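Local coordinates for general secretion pathway protein L (Vibrio parahaemolyticus, PDB 2W7V), which is the inner-membrane component EpsL of the type II secretion system, its periplasmic domain forming a dimer that probably contributes to assembly of the secretion machinery, at residues V41-R46 with F82-Q87. Sequence-based numbering, arbitrary orientation.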
loop_
_atom_site.group_PDB
_atom_site.type_symbol
_atom_site.label_atom_id
_atom_site.label_comp_id
_atom_site.label_asym_id
_atom_site.label_seq_id
_atom_site.Cartn_x
_atom_site.Cartn_y
_atom_site.Cartn_z
ATOM N N VAL A 41 -3.268 0.595 7.767
ATOM C CA VAL A 41 -2.680 1.335 6.709
ATOM C C VAL A 41 -2.364 2.770 7.194
ATOM O O VAL A 41 -3.204 3.449 7.755
ATOM C CB VAL A 41 -3.649 1.359 5.504
ATOM C CG1 VAL A 41 -3.040 2.109 4.306
ATOM C CG2 VAL A 41 -4.016 -0.111 5.074
ATOM N N ARG A 42 -1.135 3.217 6.970
ATOM C CA ARG A 42 -0.772 4.598 7.219
ATOM C C ARG A 42 -0.437 5.324 5.911
ATOM O O ARG A 42 0.340 4.853 5.095
ATOM C CB ARG A 42 0.376 4.629 8.201
ATOM C CG ARG A 42 0.127 3.709 9.404
ATOM C CD ARG A 42 1.301 3.731 10.377
ATOM N NE ARG A 42 2.397 2.865 9.932
ATOM C CZ ARG A 42 2.388 1.542 10.025
ATOM N NH1 ARG A 42 1.339 0.896 10.523
ATOM N NH2 ARG A 42 3.434 0.861 9.604
ATOM N N ILE A 43 -1.045 6.481 5.737
ATOM C CA ILE A 43 -0.988 7.265 4.534
ATOM C C ILE A 43 -0.419 8.644 4.799
ATOM O O ILE A 43 -0.919 9.329 5.646
ATOM C CB ILE A 43 -2.434 7.479 4.008
ATOM C CG1 ILE A 43 -3.098 6.119 3.637
ATOM C CG2 ILE A 43 -2.415 8.369 2.781
ATOM C CD1 ILE A 43 -4.631 6.170 3.526
ATOM N N HIS A 44 0.603 9.067 4.072
ATOM C CA HIS A 44 0.987 10.453 4.099
ATOM C C HIS A 44 0.508 11.101 2.814
ATOM O O HIS A 44 0.515 10.474 1.781
ATOM C CB HIS A 44 2.493 10.657 4.271
ATOM C CG HIS A 44 3.058 10.019 5.502
ATOM N ND1 HIS A 44 4.419 9.874 5.707
ATOM C CD2 HIS A 44 2.456 9.448 6.572
ATOM C CE1 HIS A 44 4.620 9.252 6.860
ATOM N NE2 HIS A 44 3.444 8.992 7.406
ATOM N N ALA A 45 0.041 12.348 2.911
ATOM C CA ALA A 45 -0.420 13.140 1.767
ATOM C C ALA A 45 -0.095 14.624 1.960
ATOM O O ALA A 45 0.290 15.076 3.037
ATOM C CB ALA A 45 -1.943 12.922 1.544
ATOM N N ARG A 46 -0.230 15.383 0.888
ATOM C CA ARG A 46 -0.041 16.834 0.923
ATOM C C ARG A 46 -1.012 17.551 0.002
ATOM O O ARG A 46 -1.514 17.005 -0.968
ATOM C CB ARG A 46 1.379 17.197 0.523
ATOM C CG ARG A 46 1.740 16.686 -0.834
ATOM C CD ARG A 46 3.121 17.051 -1.174
ATOM N NE ARG A 46 3.534 16.462 -2.436
ATOM C CZ ARG A 46 4.588 16.868 -3.139
ATOM N NH1 ARG A 46 5.312 17.915 -2.741
ATOM N NH2 ARG A 46 4.902 16.256 -4.275
ATOM N N PHE A 82 -2.805 9.905 7.854
ATOM C CA PHE A 82 -3.963 9.165 8.300
ATOM C C PHE A 82 -3.497 7.781 8.685
ATOM O O PHE A 82 -2.632 7.219 8.031
ATOM C CB PHE A 82 -4.942 8.991 7.146
ATOM C CG PHE A 82 -5.573 10.240 6.697
ATOM C CD1 PHE A 82 -6.503 10.859 7.477
ATOM C CD2 PHE A 82 -5.252 10.786 5.462
ATOM C CE1 PHE A 82 -7.079 12.024 7.072
ATOM C CE2 PHE A 82 -5.857 11.983 5.040
ATOM C CZ PHE A 82 -6.758 12.586 5.845
ATOM N N VAL A 83 -4.094 7.244 9.736
ATOM C CA VAL A 83 -3.985 5.849 10.104
ATOM C C VAL A 83 -5.369 5.226 9.948
ATOM O O VAL A 83 -6.330 5.741 10.461
ATOM C CB VAL A 83 -3.499 5.695 11.554
ATOM C CG1 VAL A 83 -3.422 4.238 11.919
ATOM C CG2 VAL A 83 -2.111 6.343 11.698
ATOM N N LEU A 84 -5.449 4.152 9.174
ATOM C CA LEU A 84 -6.684 3.404 8.980
ATOM C C LEU A 84 -6.576 2.052 9.669
ATOM O O LEU A 84 -5.559 1.371 9.546
ATOM C CB LEU A 84 -6.910 3.125 7.484
ATOM C CG LEU A 84 -6.803 4.277 6.503
ATOM C CD1 LEU A 84 -7.156 3.806 5.067
ATOM C CD2 LEU A 84 -7.669 5.424 6.949
ATOM N N LYS A 85 -7.645 1.666 10.332
ATOM C CA LYS A 85 -7.867 0.330 10.854
ATOM C C LYS A 85 -9.256 -0.118 10.407
ATOM O O LYS A 85 -10.072 0.690 9.947
ATOM C CB LYS A 85 -7.794 0.347 12.380
ATOM C CG LYS A 85 -6.483 0.915 12.932
ATOM C CD LYS A 85 -6.611 1.353 14.413
ATOM C CE LYS A 85 -5.405 2.211 14.827
ATOM N NZ LYS A 85 -5.333 2.484 16.281
ATOM N N ARG A 86 -9.535 -1.404 10.551
ATOM C CA ARG A 86 -10.821 -1.967 10.098
ATOM C C ARG A 86 -12.061 -1.344 10.822
ATOM O O ARG A 86 -12.001 -1.141 12.016
ATOM C CB ARG A 86 -10.835 -3.497 10.303
ATOM C CG ARG A 86 -9.822 -4.253 9.443
ATOM C CD ARG A 86 -10.368 -5.589 8.924
ATOM N NE ARG A 86 -10.306 -6.628 9.936
ATOM C CZ ARG A 86 -11.121 -7.685 10.014
ATOM N NH1 ARG A 86 -12.114 -7.874 9.140
ATOM N NH2 ARG A 86 -10.939 -8.568 10.989
ATOM N N GLN A 87 -13.113 -1.024 10.038
ATOM C CA GLN A 87 -14.504 -0.604 10.450
ATOM C C GLN A 87 -14.935 0.837 10.047
ATOM O O GLN A 87 -16.154 1.181 9.993
ATOM C CB GLN A 87 -14.783 -0.831 11.936
ATOM C CG GLN A 87 -14.972 -2.274 12.343
ATOM C CD GLN A 87 -15.152 -2.380 13.841
ATOM O OE1 GLN A 87 -14.308 -1.899 14.602
ATOM N NE2 GLN A 87 -16.269 -2.970 14.280
#
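Ile43 and Leu84 meet on the buried face of two antiparallel strands, 40-47 and 78-86, the central pair of the four-stranded sheet of the GspL periplasmic domain, and they illustrate how one strand pairing can serve two quite different surroundings. The Ile43 CD1 methyl lies 3.8 Å from Leu84 CD1, the side chains passing each other at a slant. With chi1 at -62° and an extended chi2, CD1 of Ile43 reaches across to this diagonal neighbour rather than to Phe82, its direct partner in register. Val41 and Phe82 complete this apolar face; helix 51-61 packs on Phe82 and Leu84, while Met10 of helix 8-13 touches Val41.

Between the faces, two hydrogen-bonded pairs zip the backbones together. Leu84 N reaches Val41 O at 2.7 Å in a nearly straight bond (174° at the hydrogen), and Val41 N returns one to Leu84 O at 3.0 Å. Ile43 and Phe82 exchange a second such couple, with Ile43 N 2.9 Å from Phe82 O.

The opposite face is looser and partly exposed. Arg42 and Val83 run side by side, touching through Arg42 CG and Val83 CG2 at 4.1 Å; in one of two modelled conformers, Arg42 NH1 forms a salt bridge with Glu40. The inward-facing peptide groups of Val41, Ile43, Phe82 and Leu84 are thus satisfied within the pairing, leaving one apolar face against which helices pack and the other able to carry charge.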